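Local coordinates for protein p13 MTCP-1 (Homo sapiens, PDB 1A1X) that binds the PH domains of the kinases AKT1 and AKT2, enhances their phosphorylation and activation, and is a proto-oncogene product involved in T cell malignancies, at residues W15-G20 with G53-P58; Q27-A32 with I48-G53; R42-Q47 with V97-L102. All coordinates share one frame; numbering follows the deposited sequence.

Interaction 1: residues W15-G20 with G53-P58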
loop_
_atom_site.group_PDB
_atom_site.type_symbol
_atom_site.label_atom_id
_atom_site.label_comp_id
_atom_site.label_asym_id
_atom_site.label_seq_id
_atom_site.Cartn_x
_atom_site.Cartn_y
_atom_site.Cartn_z
ATOM N N TRP A 15 -9.948 -19.431 0.258
ATOM C CA TRP A 15 -9.598 -20.794 0.626
ATOM C C TRP A 15 -8.381 -21.202 -0.187
ATOM O O TRP A 15 -8.380 -21.075 -1.405
ATOM C CB TRP A 15 -10.745 -21.768 0.314
ATOM C CG TRP A 15 -11.992 -21.650 1.158
ATOM C CD1 TRP A 15 -13.195 -21.138 0.767
ATOM C CD2 TRP A 15 -12.188 -22.151 2.486
ATOM N NE1 TRP A 15 -14.130 -21.301 1.761
ATOM C CE2 TRP A 15 -13.537 -21.920 2.827
ATOM C CE3 TRP A 15 -11.354 -22.780 3.422
ATOM C CZ2 TRP A 15 -14.076 -22.297 4.065
ATOM C CZ3 TRP A 15 -11.892 -23.159 4.661
ATOM C CH2 TRP A 15 -13.238 -22.916 4.965
ATOM N N VAL A 16 -7.360 -21.715 0.492
ATOM C CA VAL A 16 -6.134 -22.160 -0.154
ATOM C C VAL A 16 -6.393 -23.357 -1.079
ATOM O O VAL A 16 -7.305 -24.168 -0.840
ATOM C CB VAL A 16 -5.066 -22.544 0.917
ATOM C CG1 VAL A 16 -5.456 -23.826 1.633
ATOM C CG2 VAL A 16 -3.700 -22.664 0.300
ATOM N N HIS A 17 -5.653 -23.411 -2.180
ATOM C CA HIS A 17 -5.766 -24.529 -3.114
ATOM C C HIS A 17 -4.414 -25.217 -3.124
ATOM O O HIS A 17 -4.291 -26.424 -2.885
ATOM C CB HIS A 17 -6.104 -24.054 -4.519
ATOM C CG HIS A 17 -6.371 -25.176 -5.463
ATOM N ND1 HIS A 17 -7.558 -25.872 -5.464
ATOM C CD2 HIS A 17 -5.579 -25.781 -6.374
ATOM C CE1 HIS A 17 -7.485 -26.863 -6.332
ATOM N NE2 HIS A 17 -6.292 -26.830 -6.898
ATOM N N GLN A 18 -3.401 -24.405 -3.380
ATOM C CA GLN A 18 -2.020 -24.823 -3.409
ATOM C C GLN A 18 -1.316 -23.732 -2.617
ATOM O O GLN A 18 -1.855 -22.631 -2.469
ATOM C CB GLN A 18 -1.535 -24.833 -4.849
ATOM C CG GLN A 18 -0.184 -25.443 -5.045
ATOM C CD GLN A 18 0.234 -25.418 -6.494
ATOM O OE1 GLN A 18 0.553 -24.357 -7.039
ATOM N NE2 GLN A 18 0.236 -26.590 -7.133
ATOM N N GLU A 19 -0.130 -24.025 -2.098
ATOM C CA GLU A 19 0.620 -23.048 -1.314
ATOM C C GLU A 19 0.684 -21.716 -2.050
ATOM O O GLU A 19 1.155 -21.659 -3.179
ATOM C CB GLU A 19 2.046 -23.558 -1.056
ATOM C CG GLU A 19 2.489 -23.541 0.412
ATOM C CD GLU A 19 3.005 -22.190 0.876
ATOM O OE1 GLU A 19 2.194 -21.323 1.270
ATOM O OE2 GLU A 19 4.236 -22.001 0.863
ATOM N N GLY A 20 0.147 -20.670 -1.432
ATOM C CA GLY A 20 0.170 -19.353 -2.046
ATOM C C GLY A 20 -0.931 -19.015 -3.040
ATOM O O GLY A 20 -1.018 -17.867 -3.489
ATOM N N GLY A 53 -4.048 -26.987 -10.382
ATOM C CA GLY A 53 -3.780 -28.398 -10.560
ATOM C C GLY A 53 -4.456 -29.078 -9.390
ATOM O O GLY A 53 -5.569 -28.695 -9.005
ATOM N N ASP A 54 -3.773 -30.046 -8.789
ATOM C CA ASP A 54 -4.326 -30.752 -7.638
ATOM C C ASP A 54 -4.287 -29.864 -6.394
ATOM O O ASP A 54 -3.404 -29.007 -6.263
ATOM C CB ASP A 54 -3.511 -32.016 -7.346
ATOM C CG ASP A 54 -3.447 -32.965 -8.527
ATOM O OD1 ASP A 54 -4.288 -32.863 -9.438
ATOM O OD2 ASP A 54 -2.541 -33.819 -8.541
ATOM N N ALA A 55 -5.256 -30.050 -5.500
ATOM C CA ALA A 55 -5.273 -29.300 -4.250
ATOM C C ALA A 55 -4.159 -29.924 -3.429
ATOM O O ALA A 55 -3.972 -31.141 -3.458
ATOM C CB ALA A 55 -6.594 -29.471 -3.548
ATOM N N ALA A 56 -3.382 -29.104 -2.732
ATOM C CA ALA A 56 -2.292 -29.644 -1.928
ATOM C C ALA A 56 -2.823 -30.360 -0.683
ATOM O O ALA A 56 -3.911 -30.047 -0.203
ATOM C CB ALA A 56 -1.328 -28.529 -1.526
ATOM N N ARG A 57 -2.064 -31.337 -0.185
ATOM C CA ARG A 57 -2.451 -32.065 1.022
ATOM C C ARG A 57 -2.169 -31.172 2.220
ATOM O O ARG A 57 -1.144 -30.490 2.262
ATOM C CB ARG A 57 -1.634 -33.346 1.184
ATOM C CG ARG A 57 -1.713 -34.305 0.021
ATOM C CD ARG A 57 -3.128 -34.764 -0.260
ATOM N NE ARG A 57 -3.143 -35.785 -1.309
ATOM C CZ ARG A 57 -4.243 -36.356 -1.791
ATOM N NH1 ARG A 57 -5.439 -36.008 -1.325
ATOM N NH2 ARG A 57 -4.142 -37.298 -2.723
ATOM N N PRO A 58 -3.082 -31.157 3.206
ATOM C CA PRO A 58 -2.913 -30.336 4.411
ATOM C C PRO A 58 -1.559 -30.568 5.117
ATOM O O PRO A 58 -1.008 -29.657 5.744
ATOM C CB PRO A 58 -4.100 -30.770 5.277
ATOM C CG PRO A 58 -5.153 -31.077 4.256
ATOM C CD PRO A 58 -4.386 -31.850 3.220
#
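The imidazole of His17 lies against the backbone of Ala55, whose CA sits over one ring face, 4.0 Å from the ring centroid and displaced toward the rim, a CH-pi contact. The CB of Ala55 adds to it at 3.9 Å from CE1 of His17. With CG anti to the backbone N (chi1 -174°), the ring extends over Ala55 as far as Gly53, where NE2 of His17 donates to O of Gly53 at 2.9 Å in an almost straight bond. The acceptor lies in the ring plane, while seen from the carbonyl the donor stands well above the carbonyl plane. The bond places a proton on NE2, and together with the contact over one face it holds the ring in its rotation.

The main chain of His17 is used as well. Its O accepts from N of Ala56 at 2.8 Å, with CA of Ala55 adding a CA-H...O contact to the same oxygen at 3.3 Å. One residue thus grips the passing chain twice, by side chain and by carbonyl. Ala56 turns its methyl toward Gln18, CB lying 4.2 Å from CA of Gln18.

His17 and Gln18 form a classic beta bulge opposite Ile21, where the chain turns a corner at His17. The contact lies at the surface of the closed antiparallel barrel. Beyond it, Arg57 takes the N-cap position of helix 58-61; Ala56 and Val16 both touch Leu61 of that helix, and the His17 side chain also packs on Arg23 of strand 21-24 and on Leu52.

Interaction 2: residues Q27-A32 with I48-G53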
loop_
_atom_site.group_PDB
_atom_site.type_symbol
_atom_site.label_atom_id
_atom_site.label_comp_id
_atom_site.label_asym_id
_atom_site.label_seq_id
_atom_site.Cartn_x
_atom_site.Cartn_y
_atom_site.Cartn_z
ATOM N N GLN A 27 -14.852 -18.305 -7.094
ATOM C CA GLN A 27 -13.944 -19.264 -7.730
ATOM C C GLN A 27 -12.767 -18.594 -8.437
ATOM O O GLN A 27 -12.048 -19.231 -9.203
ATOM C CB GLN A 27 -14.688 -20.174 -8.712
ATOM C CG GLN A 27 -15.656 -21.151 -8.065
ATOM C CD GLN A 27 -16.522 -21.858 -9.096
ATOM O OE1 GLN A 27 -17.700 -21.515 -9.279
ATOM N NE2 GLN A 27 -15.937 -22.832 -9.799
ATOM N N ARG A 28 -12.579 -17.304 -8.186
ATOM C CA ARG A 28 -11.471 -16.574 -8.777
ATOM C C ARG A 28 -10.210 -16.857 -7.966
ATOM O O ARG A 28 -10.262 -17.010 -6.744
ATOM C CB ARG A 28 -11.758 -15.077 -8.769
ATOM C CG ARG A 28 -12.917 -14.677 -9.645
ATOM C CD ARG A 28 -13.126 -13.199 -9.576
ATOM N NE ARG A 28 -13.257 -12.770 -8.192
ATOM C CZ ARG A 28 -13.368 -11.505 -7.809
ATOM N NH1 ARG A 28 -13.363 -10.531 -8.713
ATOM N NH2 ARG A 28 -13.478 -11.212 -6.518
ATOM N N THR A 29 -9.079 -16.950 -8.650
ATOM C CA THR A 29 -7.825 -17.219 -7.966
ATOM C C THR A 29 -7.087 -15.950 -7.539
ATOM O O THR A 29 -7.158 -14.910 -8.200
ATOM C CB THR A 29 -6.895 -18.108 -8.812
ATOM O OG1 THR A 29 -6.718 -17.522 -10.101
ATOM C CG2 THR A 29 -7.481 -19.494 -8.969
ATOM N N TRP A 30 -6.423 -16.043 -6.393
ATOM C CA TRP A 30 -5.644 -14.954 -5.825
ATOM C C TRP A 30 -4.282 -15.532 -5.500
ATOM O O TRP A 30 -4.196 -16.652 -5.002
ATOM C CB TRP A 30 -6.286 -14.469 -4.537
ATOM C CG TRP A 30 -7.543 -13.711 -4.728
ATOM C CD1 TRP A 30 -8.772 -14.221 -5.040
ATOM C CD2 TRP A 30 -7.719 -12.297 -4.585
ATOM N NE1 TRP A 30 -9.701 -13.213 -5.096
ATOM C CE2 TRP A 30 -9.083 -12.020 -4.820
ATOM C CE3 TRP A 30 -6.856 -11.236 -4.278
ATOM C CZ2 TRP A 30 -9.609 -10.724 -4.754
ATOM C CZ3 TRP A 30 -7.381 -9.944 -4.210
ATOM C CH2 TRP A 30 -8.744 -9.703 -4.447
ATOM N N VAL A 31 -3.219 -14.810 -5.838
ATOM C CA VAL A 31 -1.859 -15.266 -5.555
ATOM C C VAL A 31 -1.349 -14.483 -4.348
ATOM O O VAL A 31 -1.382 -13.243 -4.340
ATOM C CB VAL A 31 -0.911 -15.034 -6.766
ATOM C CG1 VAL A 31 0.517 -15.403 -6.400
ATOM C CG2 VAL A 31 -1.370 -15.859 -7.969
ATOM N N ALA A 32 -0.904 -15.203 -3.322
ATOM C CA ALA A 32 -0.404 -14.563 -2.113
ATOM C C ALA A 32 1.099 -14.724 -1.928
ATOM O O ALA A 32 1.637 -15.821 -2.063
ATOM C CB ALA A 32 -1.148 -15.086 -0.888
ATOM N N ILE A 48 -5.163 -12.651 -9.653
ATOM C CA ILE A 48 -4.603 -12.988 -10.948
ATOM C C ILE A 48 -5.041 -14.405 -11.295
ATOM O O ILE A 48 -5.003 -15.304 -10.446
ATOM C CB ILE A 48 -3.055 -12.912 -10.917
ATOM C CG1 ILE A 48 -2.609 -11.479 -10.581
ATOM C CG2 ILE A 48 -2.459 -13.376 -12.262
ATOM C CD1 ILE A 48 -1.099 -11.313 -10.401
ATOM N N GLN A 49 -5.488 -14.579 -12.536
ATOM C CA GLN A 49 -5.928 -15.870 -13.059
ATOM C C GLN A 49 -4.717 -16.786 -13.278
ATOM O O GLN A 49 -3.838 -16.492 -14.085
ATOM C CB GLN A 49 -6.665 -15.642 -14.378
ATOM C CG GLN A 49 -7.260 -16.882 -15.018
ATOM C CD GLN A 49 -8.093 -16.541 -16.245
ATOM O OE1 GLN A 49 -9.114 -15.839 -16.150
ATOM N NE2 GLN A 49 -7.654 -17.015 -17.408
ATOM N N VAL A 50 -4.628 -17.852 -12.493
ATOM C CA VAL A 50 -3.518 -18.792 -12.622
ATOM C C VAL A 50 -4.088 -20.192 -12.787
ATOM O O VAL A 50 -5.253 -20.427 -12.472
ATOM C CB VAL A 50 -2.572 -18.751 -11.391
ATOM C CG1 VAL A 50 -1.857 -17.415 -11.319
ATOM C CG2 VAL A 50 -3.343 -19.002 -10.107
ATOM N N PRO A 51 -3.295 -21.129 -13.329
ATOM C CA PRO A 51 -3.805 -22.490 -13.505
ATOM C C PRO A 51 -3.968 -23.170 -12.162
ATOM O O PRO A 51 -3.334 -22.787 -11.173
ATOM C CB PRO A 51 -2.706 -23.160 -14.331
ATOM C CG PRO A 51 -1.468 -22.475 -13.860
ATOM C CD PRO A 51 -1.907 -21.024 -13.811
ATOM N N LEU A 52 -4.872 -24.134 -12.112
ATOM C CA LEU A 52 -5.101 -24.883 -10.890
ATOM C C LEU A 52 -4.867 -26.345 -11.204
ATOM O O LEU A 52 -5.362 -26.857 -12.208
ATOM C CB LEU A 52 -6.530 -24.695 -10.380
ATOM C CG LEU A 52 -6.893 -23.332 -9.798
ATOM C CD1 LEU A 52 -8.367 -23.312 -9.432
ATOM C CD2 LEU A 52 -6.043 -23.043 -8.586
ATOM N N GLY A 53 -4.048 -26.987 -10.382
ATOM C CA GLY A 53 -3.780 -28.398 -10.560
ATOM C C GLY A 53 -4.456 -29.078 -9.390
ATOM O O GLY A 53 -5.569 -28.695 -9.005
#
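Thr29 meets the 48-53 segment with both branches of its side chain. Its hydroxyl OG1 donates to O of Ile48 at 2.8 Å, approaching at a C=O...donor angle of 129° and tilted from the carbonyl plane. Its methyl CG2 meets Leu52 tip to tip, 3.8 Å from CD2 of Leu52. The first torsion (chi1 54°) explains this division: OG1 stands between the backbone N and the carbonyl carbon, facing Ile48, while CG2 lies anti to the carbonyl carbon. CG2 of Val50 closes in on the same residue, 3.9 Å from CB of Thr29.

Two residues on, Val31 points to the same side. Its CG2 touches CG1 of Val50 at 3.7 Å, the two side chains crossing obliquely, and lies at the longer distance of 4.5 Å from CB of Ile48. Val50 therefore sits across both Thr29 and Val31, one methyl for each.

Further out, strand 29-36 is held in the barrel by backbone bonds from Trp30 to Tyr22 and from Val31 to Gln46. Trp30 points away from the contact, its NE1 bonded to Asp24, which also forms a salt bridge with Arg28. O of Thr29 receives the side-chain amide of Gln47, the residue before Ile48. Val50 and Leu52 reach on to Ile21 and Arg23 of strand 21-24, and Ile48 to Val97.

Between residues 48-53 and 27-32, apolar side-chain contacts thus go with one side-chain hydrogen bond. The hydroxyl of Thr29 supplies that directed bond and satisfies a loop carbonyl, so one buried threonine pairs a hydroxyl bond to a main-chain carbonyl with methyl packing.

Interaction 3: residues R42-Q47 with V97-L102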
loop_
_atom_site.group_PDB
_atom_site.type_symbol
_atom_site.label_atom_id
_atom_site.label_comp_id
_atom_site.label_asym_id
_atom_site.label_seq_id
_atom_site.Cartn_x
_atom_site.Cartn_y
_atom_site.Cartn_z
ATOM N N ARG A 42 3.571 -9.504 6.582
ATOM C CA ARG A 42 2.546 -8.986 5.685
ATOM C C ARG A 42 2.383 -9.962 4.524
ATOM O O ARG A 42 3.309 -10.693 4.178
ATOM C CB ARG A 42 2.940 -7.614 5.109
ATOM C CG ARG A 42 2.827 -6.435 6.079
ATOM C CD ARG A 42 2.652 -5.110 5.315
ATOM N NE ARG A 42 2.826 -3.937 6.174
ATOM C CZ ARG A 42 3.948 -3.226 6.272
ATOM N NH1 ARG A 42 5.018 -3.550 5.560
ATOM N NH2 ARG A 42 4.009 -2.194 7.100
ATOM N N ALA A 43 1.184 -10.004 3.961
ATOM C CA ALA A 43 0.910 -10.851 2.810
ATOM C C ALA A 43 0.310 -9.929 1.762
ATOM O O ALA A 43 -0.573 -9.144 2.065
ATOM C CB ALA A 43 -0.075 -11.951 3.168
ATOM N N ARG A 44 0.860 -9.955 0.558
ATOM C CA ARG A 44 0.348 -9.136 -0.528
ATOM C C ARG A 44 -0.395 -10.133 -1.406
ATOM O O ARG A 44 0.178 -11.115 -1.865
ATOM C CB ARG A 44 1.496 -8.463 -1.279
ATOM C CG ARG A 44 1.048 -7.426 -2.293
ATOM C CD ARG A 44 2.124 -6.370 -2.482
ATOM N NE ARG A 44 3.388 -6.961 -2.890
ATOM C CZ ARG A 44 3.715 -7.253 -4.144
ATOM N NH1 ARG A 44 2.868 -7.010 -5.136
ATOM N NH2 ARG A 44 4.902 -7.778 -4.405
ATOM N N VAL A 45 -1.694 -9.921 -1.564
ATOM C CA VAL A 45 -2.526 -10.848 -2.321
ATOM C C VAL A 45 -3.147 -10.154 -3.523
ATOM O O VAL A 45 -3.832 -9.137 -3.381
ATOM C CB VAL A 45 -3.656 -11.442 -1.415
ATOM C CG1 VAL A 45 -4.176 -12.728 -2.000
ATOM C CG2 VAL A 45 -3.151 -11.667 0.021
ATOM N N GLN A 46 -2.897 -10.714 -4.704
ATOM C CA GLN A 46 -3.410 -10.162 -5.949
ATOM C C GLN A 46 -4.310 -11.132 -6.707
ATOM O O GLN A 46 -4.011 -12.326 -6.822
ATOM C CB GLN A 46 -2.252 -9.726 -6.854
ATOM C CG GLN A 46 -1.443 -8.568 -6.306
ATOM C CD GLN A 46 -0.381 -8.108 -7.275
ATOM O OE1 GLN A 46 -0.140 -8.755 -8.285
ATOM N NE2 GLN A 46 0.263 -6.983 -6.971
ATOM N N GLN A 47 -5.399 -10.592 -7.248
ATOM C CA GLN A 47 -6.361 -11.377 -8.008
ATOM C C GLN A 47 -5.849 -11.540 -9.433
ATOM O O GLN A 47 -6.023 -10.666 -10.284
ATOM C CB GLN A 47 -7.738 -10.699 -7.991
ATOM C CG GLN A 47 -8.916 -11.653 -8.166
ATOM C CD GLN A 47 -9.100 -12.096 -9.599
ATOM O OE1 GLN A 47 -9.725 -11.389 -10.390
ATOM N NE2 GLN A 47 -8.556 -13.260 -9.949
ATOM N N VAL A 97 -4.541 -4.726 -11.618
ATOM C CA VAL A 97 -4.807 -5.909 -10.802
ATOM C C VAL A 97 -5.249 -5.520 -9.398
ATOM O O VAL A 97 -4.638 -4.654 -8.764
ATOM C CB VAL A 97 -3.544 -6.793 -10.696
ATOM C CG1 VAL A 97 -3.787 -7.988 -9.794
ATOM C CG2 VAL A 97 -3.131 -7.262 -12.070
ATOM N N GLN A 98 -6.307 -6.166 -8.916
ATOM C CA GLN A 98 -6.825 -5.910 -7.574
ATOM C C GLN A 98 -5.820 -6.467 -6.557
ATOM O O GLN A 98 -5.362 -7.613 -6.679
ATOM C CB GLN A 98 -8.191 -6.567 -7.392
ATOM C CG GLN A 98 -8.926 -6.125 -6.147
ATOM C CD GLN A 98 -10.321 -6.708 -6.059
ATOM O OE1 GLN A 98 -10.938 -6.713 -4.993
ATOM N NE2 GLN A 98 -10.829 -7.204 -7.185
ATOM N N GLU A 99 -5.493 -5.659 -5.553
ATOM C CA GLU A 99 -4.515 -6.065 -4.557
ATOM C C GLU A 99 -4.906 -5.811 -3.104
ATOM O O GLU A 99 -5.397 -4.740 -2.758
ATOM C CB GLU A 99 -3.177 -5.374 -4.850
ATOM C CG GLU A 99 -2.136 -5.580 -3.768
ATOM C CD GLU A 99 -0.852 -4.841 -4.046
ATOM O OE1 GLU A 99 -0.095 -5.266 -4.938
ATOM O OE2 GLU A 99 -0.583 -3.847 -3.359
ATOM N N LEU A 100 -4.680 -6.815 -2.260
ATOM C CA LEU A 100 -4.946 -6.698 -0.830
ATOM C C LEU A 100 -3.601 -6.730 -0.151
ATOM O O LEU A 100 -2.721 -7.480 -0.572
ATOM C CB LEU A 100 -5.761 -7.883 -0.312
ATOM C CG LEU A 100 -7.263 -7.967 -0.575
ATOM C CD1 LEU A 100 -7.764 -9.340 -0.159
ATOM C CD2 LEU A 100 -7.986 -6.875 0.188
ATOM N N LEU A 101 -3.407 -5.846 0.825
ATOM C CA LEU A 101 -2.176 -5.834 1.602
ATOM C C LEU A 101 -2.616 -6.129 3.032
ATOM O O LEU A 101 -3.251 -5.291 3.687
ATOM C CB LEU A 101 -1.436 -4.492 1.524
ATOM C CG LEU A 101 -0.099 -4.567 2.281
ATOM C CD1 LEU A 101 0.825 -5.560 1.593
ATOM C CD2 LEU A 101 0.551 -3.189 2.391
ATOM N N LEU A 102 -2.306 -7.346 3.481
ATOM C CA LEU A 102 -2.674 -7.838 4.810
ATOM C C LEU A 102 -1.521 -7.853 5.800
ATOM O O LEU A 102 -0.402 -8.221 5.458
ATOM C CB LEU A 102 -3.224 -9.264 4.697
ATOM C CG LEU A 102 -4.387 -9.492 3.737
ATOM C CD1 LEU A 102 -4.787 -10.970 3.723
ATOM C CD2 LEU A 102 -5.550 -8.617 4.157
HETATM O O HOH W 1 -7.614 -8.144 -10.701
#
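The carboxylate of Glu99 takes the amide of Gln46 and the guanidinium of Arg44 on one oxygen. These groups meet across an antiparallel strand pair of the closed beta barrel of the TCL1 family. NE2 of Gln46 donates to OE1 of Glu99 at 2.7 Å, meeting the oxygen's anti lone pair; the two flat groups are nearly coplanar, 16° apart. OE1 of Glu99 also lies at the edge of the Arg44 guanidinium, in its plane, and NH1 of Arg44 reaches it at 3.4 Å, a weak hydrogen bond within a salt bridge, with the planes of guanidinium and carboxylate 65° apart. The stronger partner of Arg44 is Glu35, through NE. CG and CD of Arg44 pack against the Glu99 carboxylate, and the bend at chi3 (57°) turns the guanidinium so that NH1 can meet OE1.

The hydrogen-bonded pairs Ala43 with Leu102 and Val45 with Leu100 alternate with the non-hydrogen-bonded pairs Arg44 with Leu101 and Gln46 with Glu99. The face bearing Ala43, Val45, Leu100 and Leu102 is apolar, with CG2 of Val45 4.1 Å from CD1 of Leu102.

CD of Arg42 lies 4.1 Å from CD2 of Leu101; its guanidinium bonds Gln89 and forms a salt bridge with Glu5 of the second subunit. N of Gln47 still bonds O of Gln98, and a water completes the pair, donating to O of Gln47 and accepting from N of Gln98, each at 3.0 Å.

In the fold
From the N terminus, strands 13-16, 21-24, 29-36 and 41-46 follow one another around the barrel, and the chain then enters the long loop leading to helix 58-61. Interaction 2 closes the shorter circuit, from strand 29-36 to the start of this loop, and is nested within the larger one closed by interaction 1 at the corner at His17. The two share Gly53 and also meet where O of Gly20 probably bonds N of Ala32. Interaction 3 crosses both along the chain, joining strand 41-46 to strand 97-104 and so linking the first four strands to the last four. It touches interaction 2 through Thr29, Trp30, Val31, Gln46 and Gln47, but not interaction 1.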